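Local atomic coordinates of putative antioxidant defense protein Mlr4105 (Mesorhizobium loti, PDB entry 3C1L), a protein that probably reduces peroxides as an antioxidant enzyme, being an all-helical member of the AhpD-like carboxymuconolactone decarboxylase family. Residues Leu16-Pro19 against Thr20-Tyr23; Val34-Val37 against Leu38-Tyr41; Ala42-Asp45 against Lys46-Arg49; Arg49-Thr52 against Asp53-Asp57. One frame throughout, in Å; residues are numbered along the deposited sequence.

Interaction 1: residues Leu16-Pro19 against Thr20-Tyr23; sequences LSEP and TKAY
Lys21 lays its side chain back along the start of helix 18-31 and meets Glu18 and Leu16 together. NZ forms a salt bridge with Glu18 OE2 (3.0 Å), reaching the oxygen from well above the carboxylate plane, while Lys21 CG rests on Leu16 CB at 3.6 Å. The lysine chain runs extended beyond CG, which carries the ammonium past the helix start; the glutamate, bent at chi2 (-62°), folds round to the same place. Leu16 also touches Thr20, four residues on: its CD2 meets Thr20 CG2 at 3.9 Å, the two side chains crossing at about a right angle. These contacts wrap a helix N-terminus. Ser17 is the N-cap, and its OG accepts a weak bond from Thr20 N (3.3 Å), although the position of OG is less certain than the rest. The carbonyl of the same serine starts the alpha-helical pattern: Lys21 N donates to Ser17 O at 3.0 Å. Pro19 suits the first turn, where its lack of an N-H costs no helix bond, and its carbonyl accepts from Tyr23 N at 3.0 Å. Thr20 sits buried with OG1 beside its own backbone N, and there the hydroxyl is hydrogen-bonded to Asp45 OD1 at the start of helix 45-60. Farther out, Thr20 packs on Leu48 and Tyr23 on Thr52, so one face of the first two turns lies against helix 45-60. The ammonium of Lys21 has a second, long and weak ion pair with Glu15.

Interaction 2: residues Val34-Val37 against Leu38-Tyr41; sequences VPNV and LKAY
Lys39 NZ is gripped from several sides at the start of the short helix 36-40. It donates to Val34 O (3.1 Å) and to water 1 (3.2 Å), which in turn accepts from Val34 N at 2.9 Å; a third bond, to Asn36 OD1, is modelled so short that its exact length is doubtful. The chain reaches back extended and then turns at chi4 (123°), bringing the ammonium over the loop that leads into the helix. On the way, Lys39 CG passes Val34 CG1 at 4.0 Å. Pro35 occupies the N-cap position, and its ring lies alongside Leu38, CD against CD1 at 3.9 Å. At the other end, Val37 CG2 comes up to CE2 of Tyr41 in the plane of the ring (3.9 Å), placed there by its position anti to the backbone N. Were Tyr41 cut back to an alanine, this methyl and the ring of Phe51 would probably be left without their aromatic neighbour, and a gap would be likely to open facing Trp156 of the second subunit, whose ring meets that of Tyr41 edge-to-face. The start of the helix and the loop before it are tied to the C-terminal part of the chain, Asn36 ND2 to Arg178 O and Val34 O to Asn180 ND2. Buried Leu38 points between two longer helices, packing on Phe24 and Cys27 of helix 18-31 and on Leu48 and Thr52 of helix 45-60.

Interaction 3: residues Ala42-Asp45 against Lys46-Arg49; sequences AFDD and KKLR
Lys46 N donates to Asp44 OD1 at 3.3 Å, the side-chain bond of a helix N-cap: Asp44 stands just before helix 45-60 and covers its first turn. The carboxylate, with CG anti to the backbone N (chi1 -162°), turns forward over that turn, and the donor meets OD1 from above the carboxylate plane. Such a negative group at the amino end probably suits the helix dipole. Lys46 itself runs beside Asp44, its CB at 3.0 Å from OD1, before the chain leads away. Lys47 comes next and crosses the aspartate obliquely, CG at 3.7 Å from Asp44 CB. Its NZ forms only a weak, long salt bridge with Asp44 OD2 (3.5 Å); the stronger partner is Asp57 of the second subunit, so the ammonium lies between an acid of its own chain and one across the interface. The methylenes of Lys47 also brush the ring of Phe43, CD at 3.6 Å from CZ, while that ring meets Trp156 of the second subunit edge-to-face. Leu48 follows, buried between the loop and helix 18-31. Its backbone N donates to Asp44 O at 3.1 Å, the first i to i+4 bond of the helix, and its CD2 approaches Ala42 CB at 4.4 Å. Arg49 closes the turn: its N donates to Asp45 O at 3.1 Å.

Interaction 4: residues Arg49-Thr52 against Asp53-Asp57; sequences RAFT and DIYND
Bends at chi2 (-61°) and chi3 (-55°) curl the Arg49 side chain along the helix surface until the edge of its guanidinium comes up to the carboxylate of Asp53, one turn on. This is an i to i+4 salt bridge on helix 45-60. NH2 donates to Asp53 OD1 at 3.3 Å, using the syn lone pair of that oxygen, and adds a weak bond to OD2; NE makes another weak one to OD1 at 3.5 Å. The carboxylate lies at the guanidinium edge, yet the two planes stand nearly perpendicular, so the pair is not the flat, two-pronged kind. Asp53 OD2 also lies close to Arg49 O (3.1 Å), two acceptors side by side, an approach the nearby arginine charge probably makes tolerable. With an alanine at the position of Asp53, the guanidinium would probably lose its charge partner and be left to swing away from the helix. Another side of the same turn carries an aromatic pair. Phe51 and Tyr55 both hold CG anti to the backbone N, and their side chains run alongside each other in the same direction. Their planes are tilted by 22° and slid so far apart that the rings, 5.8 Å between centroids, barely overlap; Tyr55 CB sits over one face of Phe51, toward its rim. Both residues pack on Phe164 of helix 152-175, whereas Ala50 and Ile54 lie against Ile54 and Ala50 of the second subunit. At the end of the turn, Asn56 N donates to Thr52 O at 2.9 Å.

The four contacts follow one another along three consecutive helices and fold against each other. Interactions 1 and 3, with centres about 10 Å apart, set two capped helix starts side by side, and Leu16 CD2 touches Ala42 CB at 3.5 Å. Interaction 2 fills the space beside both later contacts: Val37 CG2 meets Phe51 CZ of interaction 4 at 3.7 Å, and Leu38 O meets Leu48 CD1 of interaction 3 at 3.4 Å. Interactions 3 and 4 share Arg49 on helix 45-60, and both touch the second subunit. The side chains of Tyr23, Tyr41 and Tyr55 each come within about 4 Å of a bound PEG (di(hydroxyethyl)ether), probably from the crystallisation liquor.

Interaction 1: residues Leu16-Pro19 against Thr20-Tyr23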
ATOM      1  N   LEU B  16       3.173 -43.730  -6.316  1.00 30.96           N
ATOM      2  CA  LEU B  16       2.771 -43.129  -7.573  1.00 29.46           C
ATOM      3  C   LEU B  16       2.034 -44.173  -8.391  1.00 27.94           C
ATOM      4  O   LEU B  16       2.386 -45.349  -8.367  1.00 24.88           O
ATOM      5  CB  LEU B  16       3.996 -42.676  -8.352  1.00 28.46           C
ATOM      6  CG  LEU B  16       4.874 -41.602  -7.728  1.00 31.91           C
ATOM      7  CD1 LEU B  16       6.098 -41.412  -8.604  1.00 30.98           C
ATOM      8  CD2 LEU B  16       4.103 -40.298  -7.561  1.00 35.14           C
ATOM      9  N   SER B  17       1.015 -43.743  -9.125  1.00 27.63           N
ATOM     10  CA  SER B  17       0.317 -44.660 -10.016  1.00 26.77           C
ATOM     11  C   SER B  17       1.280 -45.025 -11.106  1.00 26.40           C
ATOM     12  O   SER B  17       2.219 -44.292 -11.363  1.00 26.99           O
ATOM     13  CB  SER B  17      -0.931 -44.008 -10.614  1.00 28.20           C
ATOM     14  OG  SER B  17      -0.639 -42.771 -11.270  1.00 29.60           O
ATOM     15  N   GLU B  18       1.069 -46.162 -11.755  1.00 29.37           N
ATOM     16  CA  GLU B  18       1.940 -46.549 -12.868  1.00 29.57           C
ATOM     17  C   GLU B  18       1.952 -45.559 -14.050  1.00 30.38           C
ATOM     18  O   GLU B  18       3.002 -45.380 -14.685  1.00 30.87           O
ATOM     19  CB  GLU B  18       1.609 -47.949 -13.344  1.00 30.25           C
ATOM     20  CG  GLU B  18       2.295 -49.022 -12.495  1.00 37.23           C
ATOM     21  CD  GLU B  18       3.815 -48.930 -12.566  1.00 40.52           C
ATOM     22  OE1 GLU B  18       4.347 -48.097 -13.349  1.00 45.94           O
ATOM     23  OE2 GLU B  18       4.473 -49.696 -11.845  1.00 40.71           O
ATOM     24  N   PRO B  19       0.795 -44.936 -14.359  1.00 28.75           N
ATOM     25  CA  PRO B  19       0.732 -43.816 -15.273  1.00 28.36           C
ATOM     26  C   PRO B  19       1.610 -42.622 -14.892  1.00 27.31           C
ATOM     27  O   PRO B  19       2.213 -42.016 -15.767  1.00 29.26           O
ATOM     28  CB  PRO B  19      -0.747 -43.433 -15.232  1.00 28.75           C
ATOM     29  CG  PRO B  19      -1.444 -44.695 -14.986  1.00 27.16           C
ATOM     30  CD  PRO B  19      -0.522 -45.584 -14.224  1.00 29.34           C
ATOM     31  N   THR B  20       1.684 -42.285 -13.615  1.00 26.93           N
ATOM     32  CA  THR B  20       2.496 -41.153 -13.174  1.00 25.33           C
ATOM     33  C   THR B  20       3.983 -41.449 -13.191  1.00 26.04           C
ATOM     34  O   THR B  20       4.788 -40.611 -13.585  1.00 25.73           O
ATOM     35  CB  THR B  20       2.068 -40.700 -11.800  1.00 26.77           C
ATOM     36  OG1 THR B  20       0.721 -40.235 -11.903  1.00 29.42           O
ATOM     37  CG2 THR B  20       2.962 -39.573 -11.242  1.00 22.04           C
ATOM     38  N   LYS B  21       4.343 -42.648 -12.765  1.00 26.12           N
ATOM     39  CA  LYS B  21       5.722 -43.111 -12.895  1.00 27.97           C
ATOM     40  C   LYS B  21       6.227 -42.977 -14.354  1.00 28.18           C
ATOM     41  O   LYS B  21       7.305 -42.423 -14.606  1.00 27.68           O
ATOM     42  CB  LYS B  21       5.820 -44.562 -12.422  1.00 26.77           C
ATOM     43  CG  LYS B  21       5.464 -44.780 -10.943  1.00 24.39           C
ATOM     44  CD  LYS B  21       5.852 -46.204 -10.507  1.00 27.94           C
ATOM     45  CE  LYS B  21       4.990 -46.749  -9.361  1.00 26.55           C
ATOM     46  NZ  LYS B  21       5.107 -48.262  -9.236  1.00 26.05           N
ATOM     47  N   ALA B  22       5.418 -43.468 -15.296  1.00 27.99           N
ATOM     48  CA  ALA B  22       5.683 -43.364 -16.742  1.00 26.78           C
ATOM     49  C   ALA B  22       5.808 -41.918 -17.233  1.00 26.84           C
ATOM     50  O   ALA B  22       6.768 -41.559 -17.954  1.00 26.46           O
ATOM     51  CB  ALA B  22       4.585 -44.090 -17.524  1.00 24.88           C
ATOM     52  N   TYR B  23       4.837 -41.092 -16.848  1.00 25.98           N
ATOM     53  CA  TYR B  23       4.805 -39.712 -17.233  1.00 26.37           C
ATOM     54  C   TYR B  23       6.048 -38.951 -16.770  1.00 28.04           C
ATOM     55  O   TYR B  23       6.602 -38.119 -17.503  1.00 26.13           O
ATOM     56  CB  TYR B  23       3.580 -39.033 -16.617  1.00 28.12           C
ATOM     57  CG  TYR B  23       3.505 -37.576 -16.984  1.00 29.61           C
ATOM     58  CD1 TYR B  23       3.217 -37.176 -18.290  1.00 33.37           C
ATOM     59  CD2 TYR B  23       3.782 -36.585 -16.036  1.00 31.98           C
ATOM     60  CE1 TYR B  23       3.177 -35.832 -18.620  1.00 30.10           C
ATOM     61  CE2 TYR B  23       3.741 -35.271 -16.364  1.00 31.55           C
ATOM     62  CZ  TYR B  23       3.440 -34.905 -17.647  1.00 31.27           C
ATOM     63  OH  TYR B  23       3.409 -33.592 -17.935  1.00 32.24           O
TER

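Interaction 2: residues Val34-Val37 against Leu38-Tyr41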
ATOM      1  N   VAL B  34      12.304 -34.075 -13.069  1.00 31.44           N
ATOM      2  CA  VAL B  34      10.874 -33.976 -12.841  1.00 29.50           C
ATOM      3  C   VAL B  34      10.646 -32.701 -12.020  1.00 27.55           C
ATOM      4  O   VAL B  34      11.110 -32.626 -10.887  1.00 27.02           O
ATOM      5  CB  VAL B  34      10.303 -35.240 -12.147  1.00 28.08           C
ATOM      6  CG1 VAL B  34       8.805 -35.088 -11.889  1.00 24.44           C
ATOM      7  CG2 VAL B  34      10.551 -36.447 -13.006  1.00 27.08           C
ATOM      8  N   PRO B  35       9.976 -31.687 -12.614  1.00 26.50           N
ATOM      9  CA  PRO B  35       9.679 -30.437 -11.927  1.00 30.05           C
ATOM     10  C   PRO B  35       8.991 -30.671 -10.591  1.00 26.67           C
ATOM     11  O   PRO B  35       8.062 -31.448 -10.498  1.00 28.94           O
ATOM     12  CB  PRO B  35       8.777 -29.670 -12.937  1.00 28.19           C
ATOM     13  CG  PRO B  35       9.193 -30.207 -14.238  1.00 29.58           C
ATOM     14  CD  PRO B  35       9.491 -31.645 -14.003  1.00 26.23           C
ATOM     15  N   ASN B  36       9.500 -30.040  -9.553  1.00 27.21           N
ATOM     16  CA  ASN B  36       8.988 -30.268  -8.216  1.00 27.15           C
ATOM     17  C   ASN B  36       7.504 -30.013  -8.064  1.00 25.06           C
ATOM     18  O   ASN B  36       6.884 -30.651  -7.238  1.00 24.12           O
ATOM     19  CB  ASN B  36       9.803 -29.484  -7.179  1.00 26.80           C
ATOM     20  CG  ASN B  36      11.079 -30.206  -6.806  1.00 28.51           C
ATOM     21  OD1 ASN B  36      11.314 -31.349  -7.245  1.00 28.23           O
ATOM     22  ND2 ASN B  36      11.891 -29.577  -5.989  1.00 24.31           N
ATOM     23  N   VAL B  37       6.932 -29.111  -8.856  1.00 25.87           N
ATOM     24  CA  VAL B  37       5.471 -28.819  -8.777  1.00 26.68           C
ATOM     25  C   VAL B  37       4.657 -30.086  -9.109  1.00 27.86           C
ATOM     26  O   VAL B  37       3.655 -30.408  -8.439  1.00 28.13           O
ATOM     27  CB  VAL B  37       5.083 -27.641  -9.724  1.00 27.09           C
ATOM     28  CG1 VAL B  37       5.377 -28.021 -11.171  1.00 25.92           C
ATOM     29  CG2 VAL B  37       3.600 -27.151  -9.529  1.00 24.59           C
ATOM     30  N   LEU B  38       5.142 -30.854 -10.089  1.00 26.74           N
ATOM     31  CA  LEU B  38       4.482 -32.084 -10.492  1.00 25.57           C
ATOM     32  C   LEU B  38       4.492 -33.082  -9.346  1.00 26.03           C
ATOM     33  O   LEU B  38       3.500 -33.746  -9.111  1.00 25.72           O
ATOM     34  CB  LEU B  38       5.151 -32.674 -11.725  1.00 25.19           C
ATOM     35  CG  LEU B  38       5.080 -31.827 -13.002  1.00 25.81           C
ATOM     36  CD1 LEU B  38       5.660 -32.567 -14.175  1.00 24.42           C
ATOM     37  CD2 LEU B  38       3.661 -31.391 -13.259  1.00 27.66           C
ATOM     38  N   LYS B  39       5.607 -33.173  -8.633  1.00 24.69           N
ATOM     39  CA  LYS B  39       5.709 -34.072  -7.478  1.00 26.04           C
ATOM     40  C   LYS B  39       4.755 -33.648  -6.372  1.00 26.89           C
ATOM     41  O   LYS B  39       4.246 -34.499  -5.660  1.00 25.56           O
ATOM     42  CB  LYS B  39       7.126 -34.118  -6.936  1.00 27.02           C
ATOM     43  CG  LYS B  39       8.180 -34.475  -7.939  1.00 28.01           C
ATOM     44  CD  LYS B  39       9.525 -34.546  -7.242  1.00 31.19           C
ATOM     45  CE  LYS B  39      10.675 -34.664  -8.215  1.00 36.77           C
ATOM     46  NZ  LYS B  39      11.664 -33.555  -8.021  1.00 37.20           N
ATOM     47  N   ALA B  40       4.511 -32.339  -6.245  1.00 28.73           N
ATOM     48  CA  ALA B  40       3.523 -31.776  -5.297  1.00 28.52           C
ATOM     49  C   ALA B  40       2.081 -32.292  -5.553  1.00 28.99           C
ATOM     50  O   ALA B  40       1.324 -32.541  -4.624  1.00 30.64           O
ATOM     51  CB  ALA B  40       3.562 -30.209  -5.345  1.00 27.42           C
ATOM     52  N   TYR B  41       1.707 -32.436  -6.826  1.00 30.60           N
ATOM     53  CA  TYR B  41       0.360 -32.870  -7.234  1.00 30.47           C
ATOM     54  C   TYR B  41       0.201 -34.372  -7.417  1.00 29.40           C
ATOM     55  O   TYR B  41      -0.902 -34.841  -7.733  1.00 30.61           O
ATOM     56  CB  TYR B  41      -0.077 -32.139  -8.528  1.00 30.27           C
ATOM     57  CG  TYR B  41      -0.427 -30.692  -8.285  1.00 28.35           C
ATOM     58  CD1 TYR B  41      -1.680 -30.338  -7.803  1.00 33.62           C
ATOM     59  CD2 TYR B  41       0.476 -29.683  -8.520  1.00 30.82           C
ATOM     60  CE1 TYR B  41      -2.022 -29.015  -7.566  1.00 32.88           C
ATOM     61  CE2 TYR B  41       0.141 -28.348  -8.254  1.00 33.11           C
ATOM     62  CZ  TYR B  41      -1.120 -28.039  -7.778  1.00 33.46           C
ATOM     63  OH  TYR B  41      -1.489 -26.751  -7.525  1.00 39.29           O
TER
HETATM   64  O   HOH W   1      13.592 -34.303 -10.449  1.00 40.28           O

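Interaction 3: residues Ala42-Asp45 against Lys46-Arg49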
ATOM      1  N   ALA B  42       1.261 -35.145  -7.177  1.00 30.03           N
ATOM      2  CA  ALA B  42       1.210 -36.591  -7.469  1.00 28.24           C
ATOM      3  C   ALA B  42       0.460 -37.415  -6.416  1.00 28.57           C
ATOM      4  O   ALA B  42       0.248 -38.610  -6.617  1.00 28.63           O
ATOM      5  CB  ALA B  42       2.602 -37.141  -7.674  1.00 27.61           C
ATOM      6  N   PHE B  43       0.052 -36.796  -5.306  1.00 29.23           N
ATOM      7  CA  PHE B  43      -0.761 -37.504  -4.278  1.00 29.47           C
ATOM      8  C   PHE B  43      -2.182 -37.787  -4.794  1.00 29.39           C
ATOM      9  O   PHE B  43      -2.908 -38.578  -4.200  1.00 28.33           O
ATOM     10  CB  PHE B  43      -0.837 -36.713  -2.958  1.00 30.12           C
ATOM     11  CG  PHE B  43      -1.654 -35.412  -3.051  1.00 31.49           C
ATOM     12  CD1 PHE B  43      -3.034 -35.415  -2.881  1.00 29.60           C
ATOM     13  CD2 PHE B  43      -1.038 -34.214  -3.294  1.00 39.56           C
ATOM     14  CE1 PHE B  43      -3.767 -34.248  -2.956  1.00 34.31           C
ATOM     15  CE2 PHE B  43      -1.778 -33.024  -3.379  1.00 41.73           C
ATOM     16  CZ  PHE B  43      -3.140 -33.052  -3.210  1.00 37.15           C
ATOM     17  N   ASP B  44      -2.552 -37.141  -5.905  1.00 29.76           N
ATOM     18  CA  ASP B  44      -3.842 -37.300  -6.563  1.00 29.66           C
ATOM     19  C   ASP B  44      -3.699 -37.150  -8.103  1.00 29.63           C
ATOM     20  O   ASP B  44      -3.567 -36.041  -8.609  1.00 31.91           O
ATOM     21  CB  ASP B  44      -4.760 -36.200  -5.991  1.00 30.02           C
ATOM     22  CG  ASP B  44      -6.237 -36.462  -6.218  1.00 33.07           C
ATOM     23  OD1 ASP B  44      -6.606 -37.234  -7.117  1.00 38.21           O
ATOM     24  OD2 ASP B  44      -7.042 -35.895  -5.456  1.00 39.64           O
ATOM     25  N   ASP B  45      -3.730 -38.249  -8.853  1.00 29.45           N
ATOM     26  CA  ASP B  45      -3.560 -38.196 -10.316  1.00 31.25           C
ATOM     27  C   ASP B  45      -4.598 -37.303 -10.973  1.00 32.35           C
ATOM     28  O   ASP B  45      -4.437 -36.909 -12.125  1.00 32.73           O
ATOM     29  CB  ASP B  45      -3.699 -39.598 -10.951  1.00 32.35           C
ATOM     30  CG  ASP B  45      -2.433 -40.437 -10.859  1.00 36.81           C
ATOM     31  OD1 ASP B  45      -1.483 -40.021 -10.154  1.00 47.09           O
ATOM     32  OD2 ASP B  45      -2.405 -41.527 -11.492  1.00 31.65           O
ATOM     33  N   LYS B  46      -5.683 -37.049 -10.240  1.00 32.41           N
ATOM     34  CA  LYS B  46      -6.809 -36.230 -10.681  1.00 33.39           C
ATOM     35  C   LYS B  46      -6.385 -34.791 -10.753  1.00 32.43           C
ATOM     36  O   LYS B  46      -6.613 -34.110 -11.747  1.00 32.22           O
ATOM     37  CB  LYS B  46      -7.968 -36.380  -9.672  1.00 34.99           C
ATOM     38  CG  LYS B  46      -9.365 -36.115 -10.199  1.00 43.94           C
ATOM     39  CD  LYS B  46     -10.381 -37.111  -9.597  1.00 46.59           C
ATOM     40  CE  LYS B  46     -11.727 -37.096 -10.370  1.00 53.68           C
ATOM     41  NZ  LYS B  46     -12.730 -38.161  -9.932  1.00 47.93           N
ATOM     42  N   LYS B  47      -5.754 -34.345  -9.675  1.00 31.52           N
ATOM     43  CA  LYS B  47      -5.226 -33.018  -9.573  1.00 32.65           C
ATOM     44  C   LYS B  47      -4.036 -32.802 -10.545  1.00 31.55           C
ATOM     45  O   LYS B  47      -3.980 -31.809 -11.252  1.00 30.88           O
ATOM     46  CB  LYS B  47      -4.783 -32.758  -8.127  1.00 32.73           C
ATOM     47  CG  LYS B  47      -5.881 -32.896  -7.085  1.00 35.07           C
ATOM     48  CD  LYS B  47      -5.529 -32.134  -5.798  1.00 43.54           C
ATOM     49  CE  LYS B  47      -6.553 -32.287  -4.670  1.00 44.55           C
ATOM     50  NZ  LYS B  47      -7.934 -32.570  -5.105  1.00 40.10           N
ATOM     51  N   LEU B  48      -3.092 -33.734 -10.558  1.00 30.99           N
ATOM     52  CA  LEU B  48      -1.918 -33.666 -11.430  1.00 29.89           C
ATOM     53  C   LEU B  48      -2.359 -33.476 -12.875  1.00 29.55           C
ATOM     54  O   LEU B  48      -1.893 -32.572 -13.549  1.00 32.43           O
ATOM     55  CB  LEU B  48      -1.075 -34.948 -11.268  1.00 29.29           C
ATOM     56  CG  LEU B  48       0.243 -35.131 -12.015  1.00 28.58           C
ATOM     57  CD1 LEU B  48       1.228 -34.018 -11.661  1.00 27.94           C
ATOM     58  CD2 LEU B  48       0.856 -36.520 -11.702  1.00 26.14           C
ATOM     59  N   ARG B  49      -3.269 -34.312 -13.349  1.00 28.73           N
ATOM     60  CA  ARG B  49      -3.808 -34.145 -14.684  1.00 31.02           C
ATOM     61  C   ARG B  49      -4.458 -32.779 -14.894  1.00 31.59           C
ATOM     62  O   ARG B  49      -4.345 -32.236 -15.961  1.00 32.73           O
ATOM     63  CB  ARG B  49      -4.831 -35.223 -15.035  1.00 31.79           C
ATOM     64  CG  ARG B  49      -4.243 -36.437 -15.746  1.00 44.06           C
ATOM     65  CD  ARG B  49      -3.585 -36.085 -17.092  1.00 57.82           C
ATOM     66  NE  ARG B  49      -4.489 -35.371 -17.999  1.00 64.20           N
ATOM     67  CZ  ARG B  49      -5.299 -35.957 -18.886  1.00 70.35           C
ATOM     68  NH1 ARG B  49      -5.343 -37.291 -18.996  1.00 70.86           N
ATOM     69  NH2 ARG B  49      -6.084 -35.208 -19.662  1.00 68.82           N
TER

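Interaction 4: residues Arg49-Thr52 against Asp53-Asp57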
ATOM      1  N   ARG B  49      -3.269 -34.312 -13.349  1.00 28.73           N
ATOM      2  CA  ARG B  49      -3.808 -34.145 -14.684  1.00 31.02           C
ATOM      3  C   ARG B  49      -4.458 -32.779 -14.894  1.00 31.59           C
ATOM      4  O   ARG B  49      -4.345 -32.236 -15.961  1.00 32.73           O
ATOM      5  CB  ARG B  49      -4.831 -35.223 -15.035  1.00 31.79           C
ATOM      6  CG  ARG B  49      -4.243 -36.437 -15.746  1.00 44.06           C
ATOM      7  CD  ARG B  49      -3.585 -36.085 -17.092  1.00 57.82           C
ATOM      8  NE  ARG B  49      -4.489 -35.371 -17.999  1.00 64.20           N
ATOM      9  CZ  ARG B  49      -5.299 -35.957 -18.886  1.00 70.35           C
ATOM     10  NH1 ARG B  49      -5.343 -37.291 -18.996  1.00 70.86           N
ATOM     11  NH2 ARG B  49      -6.084 -35.208 -19.662  1.00 68.82           N
ATOM     12  N   ALA B  50      -5.188 -32.272 -13.901  1.00 30.91           N
ATOM     13  CA  ALA B  50      -5.811 -30.963 -14.004  1.00 32.36           C
ATOM     14  C   ALA B  50      -4.706 -29.932 -14.174  1.00 34.02           C
ATOM     15  O   ALA B  50      -4.755 -29.074 -15.080  1.00 35.32           O
ATOM     16  CB  ALA B  50      -6.642 -30.640 -12.746  1.00 32.25           C
ATOM     17  N   PHE B  51      -3.696 -30.023 -13.301  1.00 33.38           N
ATOM     18  CA  PHE B  51      -2.596 -29.074 -13.343  1.00 30.96           C
ATOM     19  C   PHE B  51      -1.940 -29.096 -14.714  1.00 29.68           C
ATOM     20  O   PHE B  51      -1.801 -28.061 -15.307  1.00 29.76           O
ATOM     21  CB  PHE B  51      -1.550 -29.330 -12.273  1.00 30.94           C
ATOM     22  CG  PHE B  51      -0.342 -28.457 -12.418  1.00 31.09           C
ATOM     23  CD1 PHE B  51      -0.372 -27.137 -11.992  1.00 32.24           C
ATOM     24  CD2 PHE B  51       0.802 -28.925 -13.027  1.00 35.30           C
ATOM     25  CE1 PHE B  51       0.724 -26.303 -12.158  1.00 28.07           C
ATOM     26  CE2 PHE B  51       1.906 -28.074 -13.214  1.00 32.05           C
ATOM     27  CZ  PHE B  51       1.854 -26.767 -12.753  1.00 31.41           C
ATOM     28  N   THR B  52      -1.533 -30.261 -15.207  1.00 29.42           N
ATOM     29  CA  THR B  52      -0.711 -30.310 -16.421  1.00 28.19           C
ATOM     30  C   THR B  52      -1.513 -29.850 -17.664  1.00 31.19           C
ATOM     31  O   THR B  52      -0.951 -29.177 -18.514  1.00 31.98           O
ATOM     32  CB  THR B  52      -0.029 -31.711 -16.686  1.00 27.65           C
ATOM     33  OG1 THR B  52      -0.999 -32.650 -17.127  1.00 32.81           O
ATOM     34  CG2 THR B  52       0.681 -32.279 -15.442  1.00 27.32           C
ATOM     35  N   ASP B  53      -2.810 -30.189 -17.729  1.00 30.04           N
ATOM     36  CA  ASP B  53      -3.740 -29.710 -18.748  1.00 30.64           C
ATOM     37  C   ASP B  53      -3.774 -28.193 -18.842  1.00 31.27           C
ATOM     38  O   ASP B  53      -3.595 -27.670 -19.938  1.00 31.41           O
ATOM     39  CB  ASP B  53      -5.196 -30.168 -18.466  1.00 32.45           C
ATOM     40  CG  ASP B  53      -5.451 -31.623 -18.787  1.00 36.82           C
ATOM     41  OD1 ASP B  53      -4.688 -32.265 -19.559  1.00 41.41           O
ATOM     42  OD2 ASP B  53      -6.465 -32.127 -18.269  1.00 40.10           O
ATOM     43  N   ILE B  54      -4.033 -27.503 -17.709  1.00 30.50           N
ATOM     44  CA  ILE B  54      -4.090 -26.039 -17.670  1.00 29.82           C
ATOM     45  C   ILE B  54      -2.727 -25.463 -17.970  1.00 31.86           C
ATOM     46  O   ILE B  54      -2.642 -24.471 -18.652  1.00 30.46           O
ATOM     47  CB  ILE B  54      -4.488 -25.413 -16.296  1.00 30.06           C
ATOM     48  CG1 ILE B  54      -5.863 -25.842 -15.870  1.00 42.49           C
ATOM     49  CG2 ILE B  54      -4.624 -23.892 -16.403  1.00 35.05           C
ATOM     50  CD1 ILE B  54      -6.967 -24.964 -16.478  1.00 58.29           C
ATOM     51  N   TYR B  55      -1.665 -26.035 -17.414  1.00 31.32           N
ATOM     52  CA  TYR B  55      -0.330 -25.446 -17.620  1.00 31.39           C
ATOM     53  C   TYR B  55       0.089 -25.491 -19.111  1.00 30.46           C
ATOM     54  O   TYR B  55       0.643 -24.523 -19.662  1.00 29.42           O
ATOM     55  CB  TYR B  55       0.710 -26.188 -16.801  1.00 32.22           C
ATOM     56  CG  TYR B  55       2.079 -25.594 -16.974  1.00 32.23           C
ATOM     57  CD1 TYR B  55       2.475 -24.494 -16.218  1.00 35.27           C
ATOM     58  CD2 TYR B  55       2.952 -26.094 -17.907  1.00 31.43           C
ATOM     59  CE1 TYR B  55       3.737 -23.923 -16.388  1.00 36.55           C
ATOM     60  CE2 TYR B  55       4.208 -25.512 -18.093  1.00 36.04           C
ATOM     61  CZ  TYR B  55       4.586 -24.448 -17.329  1.00 32.34           C
ATOM     62  OH  TYR B  55       5.818 -23.884 -17.503  1.00 36.96           O
ATOM     63  N   ASN B  56      -0.128 -26.645 -19.719  1.00 26.97           N
ATOM     64  CA  ASN B  56       0.250 -26.865 -21.067  1.00 31.58           C
ATOM     65  C   ASN B  56      -0.558 -26.046 -22.047  1.00 32.14           C
ATOM     66  O   ASN B  56       0.016 -25.412 -22.906  1.00 32.14           O
ATOM     67  CB  ASN B  56       0.112 -28.343 -21.419  1.00 31.47           C
ATOM     68  CG  ASN B  56       1.198 -29.180 -20.794  1.00 33.95           C
ATOM     69  OD1 ASN B  56       2.314 -28.701 -20.620  1.00 33.65           O
ATOM     70  ND2 ASN B  56       0.885 -30.447 -20.465  1.00 34.10           N
ATOM     71  N   ASP B  57      -1.878 -26.075 -21.956  1.00 31.76           N
ATOM     72  CA  ASP B  57      -2.652 -25.191 -22.819  1.00 33.20           C
ATOM     73  C   ASP B  57      -2.155 -23.762 -22.685  1.00 33.21           C
ATOM     74  O   ASP B  57      -1.942 -23.075 -23.681  1.00 35.30           O
ATOM     75  CB  ASP B  57      -4.140 -25.192 -22.474  1.00 33.83           C
ATOM     76  CG  ASP B  57      -4.957 -24.390 -23.482  1.00 36.39           C
ATOM     77  OD1 ASP B  57      -5.127 -24.896 -24.598  1.00 41.26           O
ATOM     78  OD2 ASP B  57      -5.408 -23.267 -23.169  1.00 39.37           O
TER